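Local coordinates for uncharacterized protein (Actinomyces odontolyticus, PDB 4MJG) that is of unknown function but belongs to the DUF4853 family and is probably made as a lipoprotein, at residues R64-M75 / F123-S134; F158-S166 / P175-A183. All coordinates share one frame; numbering follows the deposited sequence.

In the fold
Contact 1 and contact 2 lie in one antiparallel sheet: contact 1 pairs two interior strands, whereas contact 2 is the hairpin at one margin, with strand 161-166 outermost. Between them runs strand 44-55, which hydrogen-bonds to 64-75 on one side and to 175-183 on the other. The centres are about 16 Å apart, yet the contacts touch: F158 CZ of contact 2 lies 3.8 Å from T70 CG2 of contact 1, and F158 CE1 lies 4.0 Å from Y68 CD2. The bound sulfates belong to contact 1, at its R64 and R133 end, near the C55-C136 disulfide.

Contact 1: R64-M75 / F123-S134; sequences RVVGYTTVAPSM and FSEDSIAVRSRS. With SO4 (sulfate ion), chain D; SO4 (sulfate ion), chain C.
The guanidiniums of R64 and R133 stack, planes 17° apart and centres 3.8 Å from each other: R133 NH2 lies over one face of R64, offset toward the rim, and R64 CD over one face of R133. The stack joins two neighbouring antiparallel strands inside the sheet. At the R64 edge, near its plane, NH1 donates to a lone pair of S134 O (3.2 Å), and NH1 and NH2 together hold a sulfate, NH2 to its O4 at 3.1 Å. R133 offers its own edge to a second sulfate, NE donating to O3 (3.0 Å). These anions, probably from the crystallisation liquor, would offset the positive charge of the pair. A bend at chi3 (-53°) turns the R64 head, whereas R133 runs extended. At the other end the F123 ring meets M75 O at its edge, 3.2 Å from CE1.

The strands pair in two ladders whose register shifts by one residue between V66 and T70. T70 with V130 and A72 with I128 are hydrogen-bonded pairs, and V71 with A129 is the non-hydrogen-bonded pair between them. In the first ladder a side chain replaces a backbone acceptor: V65 N donates to S134 OG (2.9 Å), while S134 N donates to V65 O. One water links V65 O to S132 OG; another links T70 OG1 to V130 O.

The face carrying T70, A72, I128 and V130 is buried. There I128 CD1 meets CG of selenomethionine M75 at 3.8 Å. I128 also touches V36 of helix 34-40, and both it and M75 touch L80 of helix 77-86. Beyond the strands, S74 OG donates to S124 O in the carbonyl plane, over 2.9 Å.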
loop_
_atom_site.group_PDB
_atom_site.type_symbol
_atom_site.label_atom_id
_atom_site.label_comp_id
_atom_site.label_asym_id
_atom_site.label_seq_id
_atom_site.Cartn_x
_atom_site.Cartn_y
_atom_site.Cartn_z
ATOM N N ARG A 64 -12.841 0.357 5.109
ATOM C CA ARG A 64 -11.756 0.023 4.212
ATOM C C ARG A 64 -10.535 0.803 4.669
ATOM O O ARG A 64 -10.668 1.922 5.153
ATOM C CB ARG A 64 -12.140 0.464 2.804
ATOM C CG ARG A 64 -11.187 0.025 1.720
ATOM C CD ARG A 64 -11.519 0.697 0.396
ATOM N NE ARG A 64 -12.918 0.527 0.005
ATOM C CZ ARG A 64 -13.453 -0.605 -0.452
ATOM N NH1 ARG A 64 -12.727 -1.716 -0.568
ATOM N NH2 ARG A 64 -14.738 -0.632 -0.778
ATOM N N VAL A 65 -9.349 0.234 4.503
ATOM C CA VAL A 65 -8.126 0.945 4.878
ATOM C C VAL A 65 -7.184 1.136 3.683
ATOM O O VAL A 65 -6.696 0.171 3.079
ATOM C CB VAL A 65 -7.407 0.290 6.087
ATOM C CG1 VAL A 65 -7.028 -1.159 5.818
ATOM C CG2 VAL A 65 -6.181 1.097 6.484
ATOM N N VAL A 66 -6.970 2.406 3.342
ATOM C CA VAL A 66 -5.949 2.808 2.389
ATOM C C VAL A 66 -4.669 3.005 3.191
ATOM O O VAL A 66 -4.658 3.763 4.162
ATOM C CB VAL A 66 -6.320 4.131 1.684
ATOM C CG1 VAL A 66 -5.178 4.618 0.805
ATOM C CG2 VAL A 66 -7.602 3.971 0.873
ATOM N N GLY A 67 -3.598 2.332 2.795
ATOM C CA GLY A 67 -2.341 2.385 3.547
ATOM C C GLY A 67 -1.471 3.570 3.178
ATOM O O GLY A 67 -1.907 4.487 2.475
ATOM N N TYR A 68 -0.232 3.551 3.663
ATOM C CA TYR A 68 0.751 4.561 3.286
ATOM C C TYR A 68 0.975 4.500 1.797
ATOM O O TYR A 68 0.861 3.436 1.185
ATOM C CB TYR A 68 2.083 4.326 3.993
ATOM C CG TYR A 68 2.116 4.814 5.420
ATOM C CD1 TYR A 68 2.513 6.113 5.727
ATOM C CD2 TYR A 68 1.769 3.973 6.461
ATOM C CE1 TYR A 68 2.551 6.564 7.033
ATOM C CE2 TYR A 68 1.802 4.413 7.764
ATOM C CZ TYR A 68 2.193 5.711 8.043
ATOM O OH TYR A 68 2.220 6.141 9.340
ATOM N N THR A 69 1.266 5.652 1.208
ATOM C CA THR A 69 1.692 5.708 -0.175
ATOM C C THR A 69 3.163 6.085 -0.153
ATOM O O THR A 69 3.515 7.130 0.379
ATOM C CB THR A 69 0.891 6.751 -0.962
ATOM O OG1 THR A 69 -0.511 6.424 -0.908
ATOM C CG2 THR A 69 1.352 6.795 -2.408
ATOM N N THR A 70 4.020 5.209 -0.675
ATOM C CA THR A 70 5.456 5.476 -0.714
ATOM C C THR A 70 5.964 5.485 -2.139
ATOM O O THR A 70 5.406 4.820 -3.011
ATOM C CB THR A 70 6.269 4.456 0.105
ATOM O OG1 THR A 70 6.106 3.140 -0.434
ATOM C CG2 THR A 70 5.823 4.469 1.546
ATOM N N VAL A 71 7.038 6.240 -2.361
ATOM C CA VAL A 71 7.566 6.473 -3.697
ATOM C C VAL A 71 9.052 6.142 -3.756
ATOM O O VAL A 71 9.840 6.664 -2.970
ATOM C CB VAL A 71 7.343 7.938 -4.121
ATOM C CG1 VAL A 71 7.995 8.221 -5.468
ATOM C CG2 VAL A 71 5.854 8.228 -4.199
ATOM N N ALA A 72 9.417 5.273 -4.696
ATOM C CA ALA A 72 10.806 4.925 -4.947
ATOM C C ALA A 72 11.220 5.520 -6.283
ATOM O O ALA A 72 10.364 5.887 -7.079
ATOM C CB ALA A 72 10.967 3.416 -4.983
ATOM N N PRO A 73 12.532 5.615 -6.541
ATOM C CA PRO A 73 12.954 6.077 -7.868
ATOM C C PRO A 73 12.558 5.090 -8.970
ATOM O O PRO A 73 12.249 3.928 -8.680
ATOM C CB PRO A 73 14.477 6.188 -7.738
ATOM C CG PRO A 73 14.728 6.313 -6.267
ATOM C CD PRO A 73 13.672 5.472 -5.618
ATOM N N SER A 74 12.570 5.552 -10.219
ATOM C CA SER A 74 11.988 4.784 -11.323
ATOM C C SER A 74 12.853 3.608 -11.763
ATOM O O SER A 74 14.059 3.574 -11.513
ATOM C CB SER A 74 11.705 5.688 -12.529
ATOM O OG SER A 74 10.870 5.027 -13.469
HETATM N N MSE A 75 12.203 2.642 -12.407
HETATM C CA MSE A 75 12.878 1.525 -13.064
HETATM C C MSE A 75 12.017 1.157 -14.242
HETATM O O MSE A 75 10.831 1.483 -14.269
HETATM C CB MSE A 75 13.106 0.366 -12.081
HETATM C CG MSE A 75 11.988 -0.673 -12.031
HETATM SE SE MSE A 75 11.999 -1.600 -10.291
HETATM C CE MSE A 75 13.280 -3.026 -10.717
ATOM N N PHE A 123 3.829 2.392 -11.914
ATOM C CA PHE A 123 4.980 2.842 -12.686
ATOM C C PHE A 123 4.713 4.197 -13.324
ATOM O O PHE A 123 3.601 4.478 -13.771
ATOM C CB PHE A 123 5.341 1.833 -13.783
ATOM C CG PHE A 123 6.230 2.401 -14.853
ATOM C CD1 PHE A 123 7.608 2.440 -14.683
ATOM C CD2 PHE A 123 5.687 2.920 -16.020
ATOM C CE1 PHE A 123 8.426 2.972 -15.663
ATOM C CE2 PHE A 123 6.502 3.455 -17.005
ATOM C CZ PHE A 123 7.873 3.480 -16.825
ATOM N N SER A 124 5.746 5.032 -13.345
ATOM C CA SER A 124 5.789 6.216 -14.197
ATOM C C SER A 124 7.259 6.517 -14.473
ATOM O O SER A 124 8.144 5.920 -13.860
ATOM C CB SER A 124 5.087 7.411 -13.542
ATOM O OG SER A 124 5.953 8.113 -12.678
ATOM N N GLU A 125 7.519 7.438 -15.392
ATOM C CA GLU A 125 8.895 7.756 -15.767
ATOM C C GLU A 125 9.661 8.401 -14.605
ATOM O O GLU A 125 10.862 8.170 -14.442
ATOM C CB GLU A 125 8.908 8.647 -17.014
ATOM C CG GLU A 125 8.594 7.900 -18.308
ATOM C CD GLU A 125 9.702 6.944 -18.713
ATOM O OE1 GLU A 125 10.875 7.370 -18.783
ATOM O OE2 GLU A 125 9.402 5.764 -18.968
ATOM N N ASP A 126 8.958 9.186 -13.789
ATOM C CA ASP A 126 9.560 9.855 -12.632
ATOM C C ASP A 126 9.863 8.905 -11.473
ATOM O O ASP A 126 10.923 8.999 -10.853
ATOM C CB ASP A 126 8.651 10.982 -12.124
ATOM C CG ASP A 126 8.605 12.172 -13.068
ATOM O OD1 ASP A 126 8.765 11.978 -14.292
ATOM O OD2 ASP A 126 8.406 13.305 -12.581
ATOM N N SER A 127 8.932 8.002 -11.178
ATOM C CA SER A 127 9.013 7.207 -9.955
ATOM C C SER A 127 8.074 6.002 -9.953
ATOM O O SER A 127 7.346 5.767 -10.922
ATOM C CB SER A 127 8.658 8.099 -8.773
ATOM O OG SER A 127 7.277 8.422 -8.795
ATOM N N ILE A 128 8.111 5.243 -8.857
ATOM C CA ILE A 128 7.209 4.106 -8.640
ATOM C C ILE A 128 6.472 4.259 -7.318
ATOM O O ILE A 128 7.080 4.210 -6.250
ATOM C CB ILE A 128 7.967 2.768 -8.623
ATOM C CG1 ILE A 128 8.585 2.496 -9.994
ATOM C CG2 ILE A 128 7.030 1.624 -8.240
ATOM C CD1 ILE A 128 9.736 1.520 -9.940
ATOM N N ALA A 129 5.158 4.434 -7.397
ATOM C CA ALA A 129 4.335 4.625 -6.216
ATOM C C ALA A 129 3.751 3.291 -5.753
ATOM O O ALA A 129 3.209 2.533 -6.552
ATOM C CB ALA A 129 3.223 5.620 -6.514
ATOM N N VAL A 130 3.859 3.013 -4.459
ATOM C CA VAL A 130 3.303 1.793 -3.869
ATOM C C VAL A 130 2.169 2.181 -2.931
ATOM O O VAL A 130 2.390 2.879 -1.938
ATOM C CB VAL A 130 4.367 0.996 -3.099
ATOM C CG1 VAL A 130 3.799 -0.333 -2.630
ATOM C CG2 VAL A 130 5.583 0.761 -3.977
ATOM N N ARG A 131 0.958 1.749 -3.273
ATOM C CA ARG A 131 -0.253 2.132 -2.556
ATOM C C ARG A 131 -1.044 0.862 -2.202
ATOM O O ARG A 131 -1.046 -0.118 -2.946
ATOM C CB ARG A 131 -1.079 3.105 -3.411
ATOM C CG ARG A 131 -2.475 3.418 -2.883
ATOM C CD ARG A 131 -3.062 4.653 -3.556
ATOM N NE ARG A 131 -4.462 4.883 -3.191
ATOM C CZ ARG A 131 -5.502 4.194 -3.668
ATOM N NH1 ARG A 131 -5.327 3.197 -4.536
ATOM N NH2 ARG A 131 -6.736 4.498 -3.267
ATOM N N SER A 132 -1.678 0.856 -1.043
ATOM C CA SER A 132 -2.506 -0.281 -0.634
ATOM C C SER A 132 -3.931 0.174 -0.400
ATOM O O SER A 132 -4.168 1.321 -0.040
ATOM C CB SER A 132 -1.935 -0.952 0.618
ATOM O OG SER A 132 -2.304 -0.260 1.792
ATOM N N ARG A 133 -4.875 -0.731 -0.628
ATOM C CA ARG A 133 -6.286 -0.446 -0.431
ATOM C C ARG A 133 -6.988 -1.762 -0.108
ATOM O O ARG A 133 -7.276 -2.559 -0.994
ATOM C CB ARG A 133 -6.874 0.211 -1.677
ATOM C CG ARG A 133 -8.363 0.506 -1.590
ATOM C CD ARG A 133 -8.830 1.397 -2.733
ATOM N NE ARG A 133 -10.253 1.733 -2.636
ATOM C CZ ARG A 133 -11.250 0.998 -3.126
ATOM N NH1 ARG A 133 -11.013 -0.147 -3.758
ATOM N NH2 ARG A 133 -12.505 1.404 -2.977
ATOM N N SER A 134 -7.247 -1.990 1.173
ATOM C CA SER A 134 -7.852 -3.242 1.627
ATOM C C SER A 134 -9.225 -3.467 1.010
ATOM O O SER A 134 -9.830 -2.551 0.454
ATOM C CB SER A 134 -8.010 -3.246 3.151
ATOM O OG SER A 134 -9.158 -2.505 3.535
HETATM S S SO4 D . -10.684 5.236 -3.779
HETATM O O1 SO4 D . -9.983 4.493 -4.854
HETATM O O2 SO4 D . -12.151 5.054 -3.910
HETATM O O3 SO4 D . -10.225 4.727 -2.465
HETATM O O4 SO4 D . -10.355 6.675 -3.889
HETATM S S SO4 C . -14.588 -4.728 -1.691
HETATM O O1 SO4 C . -14.276 -5.573 -0.513
HETATM O O2 SO4 C . -13.346 -4.244 -2.337
HETATM O O3 SO4 C . -15.343 -5.539 -2.673
HETATM O O4 SO4 C . -15.415 -3.581 -1.256
HETATM O O HOH W 1 -4.477 -1.527 2.894
HETATM O O HOH W 2 3.523 1.994 0.583
#

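Contact 2: F158-S166 / P175-A183; sequences FPGMHVTIS and PVPTLTTGA
Backbone bonds link H162 and T180 in both directions, H162 N to T180 O at 3.0 Å and T180 N to H162 O, and the same reciprocal pattern recurs at T164 with T178 and at S166 with V176. The last bond toward the chain end, G182 N to G160 O, comes from just outside the strands.

Polar side chains add a second layer on the face carrying H162, T164, S166, T178 and T180. T164 OG1 and T178 OG1 share a hydrogen bond of 2.6 Å. A weak one of 3.3 Å joins T164 OG1 to T180 OG1. H162, whose CG sits between backbone N and carbonyl carbon (chi1 80°), directs ND1 to T180 O at 2.9 Å; that carbonyl thus receives H162 N and ND1 from opposite faces of its plane.

All this belongs to an antiparallel beta hairpin at the margin of the sheet; strand 176-181 also pairs with strand 44-55 on its other side, through P177 with V46 and L179 with L44.

Apolar contacts gather around L179. On the face carrying V163 and L179, L179 CD2 lies 4.1 Å from V163 CG2. F158 and selenomethionine M161 pack against the same leucine: L179 CD1 sits over the centre of the F158 ring, a CH-pi contact 3.8 Å from the centroid and 8° off the normal, and L179 CB meets M161 CE at 3.8 Å.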
loop_
_atom_site.group_PDB
_atom_site.type_symbol
_atom_site.label_atom_id
_atom_site.label_comp_id
_atom_site.label_asym_id
_atom_site.label_seq_id
_atom_site.Cartn_x
_atom_site.Cartn_y
_atom_site.Cartn_z
ATOM N N PHE A 158 6.479 -0.037 8.940
ATOM C CA PHE A 158 7.700 -0.468 8.258
ATOM C C PHE A 158 8.761 -0.868 9.289
ATOM O O PHE A 158 9.746 -0.150 9.473
ATOM C CB PHE A 158 8.227 0.667 7.366
ATOM C CG PHE A 158 7.266 1.099 6.292
ATOM C CD1 PHE A 158 6.279 2.038 6.561
ATOM C CD2 PHE A 158 7.352 0.574 5.012
ATOM C CE1 PHE A 158 5.389 2.442 5.575
ATOM C CE2 PHE A 158 6.465 0.979 4.021
ATOM C CZ PHE A 158 5.482 1.912 4.303
ATOM N N PRO A 159 8.564 -2.022 9.958
ATOM C CA PRO A 159 9.359 -2.443 11.124
ATOM C C PRO A 159 10.879 -2.333 10.964
ATOM O O PRO A 159 11.554 -1.818 11.854
ATOM C CB PRO A 159 8.960 -3.910 11.306
ATOM C CG PRO A 159 7.592 -4.002 10.743
ATOM C CD PRO A 159 7.542 -3.027 9.605
ATOM N N GLY A 160 11.411 -2.805 9.840
ATOM C CA GLY A 160 12.861 -2.817 9.621
ATOM C C GLY A 160 13.475 -1.480 9.237
ATOM O O GLY A 160 14.691 -1.384 9.045
HETATM N N MSE A 161 12.642 -0.446 9.138
HETATM C CA MSE A 161 13.060 0.844 8.603
HETATM C C MSE A 161 12.956 1.910 9.651
HETATM O O MSE A 161 12.254 1.740 10.651
HETATM C CB MSE A 161 12.117 1.181 7.456
HETATM C CG MSE A 161 11.944 0.008 6.496
HETATM SE SE MSE A 161 12.817 0.461 4.798
HETATM C CE MSE A 161 11.226 1.101 3.849
ATOM N N HIS A 162 13.655 3.024 9.430
ATOM C CA HIS A 162 13.548 4.202 10.304
ATOM C C HIS A 162 13.403 5.490 9.493
ATOM O O HIS A 162 13.837 5.569 8.338
ATOM C CB HIS A 162 14.736 4.292 11.275
ATOM C CG HIS A 162 15.986 4.860 10.673
ATOM N ND1 HIS A 162 16.656 4.257 9.630
ATOM C CD2 HIS A 162 16.701 5.965 10.992
ATOM C CE1 HIS A 162 17.722 4.974 9.322
ATOM N NE2 HIS A 162 17.773 6.016 10.133
ATOM N N VAL A 163 12.784 6.491 10.118
ATOM C CA VAL A 163 12.447 7.741 9.452
ATOM C C VAL A 163 13.632 8.691 9.396
ATOM O O VAL A 163 14.241 8.994 10.417
ATOM C CB VAL A 163 11.301 8.479 10.174
ATOM C CG1 VAL A 163 10.982 9.791 9.470
ATOM C CG2 VAL A 163 10.059 7.610 10.238
ATOM N N THR A 164 13.932 9.169 8.196
ATOM C CA THR A 164 14.870 10.265 7.991
ATOM C C THR A 164 14.150 11.342 7.180
ATOM O O THR A 164 13.006 11.151 6.775
ATOM C CB THR A 164 16.138 9.789 7.250
ATOM O OG1 THR A 164 15.769 8.987 6.117
ATOM C CG2 THR A 164 17.005 8.964 8.171
ATOM N N ILE A 165 14.817 12.467 6.938
ATOM C CA ILE A 165 14.234 13.552 6.143
ATOM C C ILE A 165 15.224 14.036 5.090
ATOM O O ILE A 165 16.362 14.354 5.405
ATOM C CB ILE A 165 13.747 14.728 7.021
ATOM C CG1 ILE A 165 14.770 15.096 8.092
ATOM C CG2 ILE A 165 12.445 14.366 7.709
ATOM C CD1 ILE A 165 14.293 16.178 9.035
ATOM N N SER A 166 14.778 14.072 3.838
ATOM C CA SER A 166 15.613 14.488 2.714
ATOM C C SER A 166 15.042 15.756 2.102
ATOM O O SER A 166 13.854 16.040 2.251
ATOM C CB SER A 166 15.656 13.387 1.645
ATOM O OG SER A 166 16.153 12.166 2.172
ATOM N N PRO A 175 11.085 20.037 3.046
ATOM C CA PRO A 175 11.710 18.759 2.754
ATOM C C PRO A 175 10.721 17.647 3.040
ATOM O O PRO A 175 9.694 17.875 3.683
ATOM C CB PRO A 175 12.880 18.700 3.733
ATOM C CG PRO A 175 12.493 19.602 4.843
ATOM C CD PRO A 175 11.730 20.709 4.184
ATOM N N VAL A 176 11.032 16.453 2.564
ATOM C CA VAL A 176 10.090 15.349 2.617
ATOM C C VAL A 176 10.597 14.277 3.562
ATOM O O VAL A 176 11.803 14.156 3.777
ATOM C CB VAL A 176 9.836 14.746 1.216
ATOM C CG1 VAL A 176 9.324 15.823 0.266
ATOM C CG2 VAL A 176 11.088 14.082 0.648
ATOM N N PRO A 177 9.674 13.498 4.136
ATOM C CA PRO A 177 10.073 12.389 4.984
ATOM C C PRO A 177 10.453 11.159 4.170
ATOM O O PRO A 177 9.749 10.802 3.220
ATOM C CB PRO A 177 8.822 12.125 5.813
ATOM C CG PRO A 177 7.697 12.557 4.947
ATOM C CD PRO A 177 8.214 13.683 4.110
ATOM N N THR A 178 11.551 10.517 4.553
ATOM C CA THR A 178 12.053 9.353 3.840
ATOM C C THR A 178 12.238 8.172 4.783
ATOM O O THR A 178 12.394 8.348 5.991
ATOM C CB THR A 178 13.407 9.658 3.170
ATOM O OG1 THR A 178 14.361 10.027 4.169
ATOM C CG2 THR A 178 13.269 10.792 2.166
ATOM N N LEU A 179 12.224 6.972 4.214
ATOM C CA LEU A 179 12.453 5.747 4.967
ATOM C C LEU A 179 13.728 5.075 4.484
ATOM O O LEU A 179 13.913 4.876 3.283
ATOM C CB LEU A 179 11.281 4.787 4.784
ATOM C CG LEU A 179 9.914 5.300 5.228
ATOM C CD1 LEU A 179 8.824 4.314 4.840
ATOM C CD2 LEU A 179 9.897 5.549 6.728
ATOM N N THR A 180 14.604 4.730 5.422
ATOM C CA THR A 180 15.832 4.007 5.101
ATOM C C THR A 180 16.018 2.833 6.058
ATOM O O THR A 180 15.631 2.902 7.233
ATOM C CB THR A 180 17.065 4.934 5.128
ATOM O OG1 THR A 180 16.928 5.898 6.180
ATOM C CG2 THR A 180 17.211 5.663 3.800
ATOM N N THR A 181 16.620 1.764 5.542
ATOM C CA THR A 181 16.735 0.495 6.263
ATOM C C THR A 181 17.587 0.616 7.531
ATOM O O THR A 181 18.525 1.413 7.585
ATOM C CB THR A 181 17.332 -0.601 5.354
ATOM O OG1 THR A 181 18.601 -0.169 4.852
ATOM C CG2 THR A 181 16.397 -0.905 4.180
ATOM N N GLY A 182 17.245 -0.178 8.545
ATOM C CA GLY A 182 17.928 -0.143 9.838
ATOM C C GLY A 182 17.166 0.688 10.853
ATOM O O GLY A 182 16.471 1.637 10.486
ATOM N N ALA A 183 17.292 0.317 12.130
ATOM C CA ALA A 183 16.665 1.029 13.249
ATOM C C ALA A 183 15.145 1.078 13.121
ATOM O O ALA A 183 14.445 1.377 14.084
ATOM C CB ALA A 183 17.240 2.436 13.384
#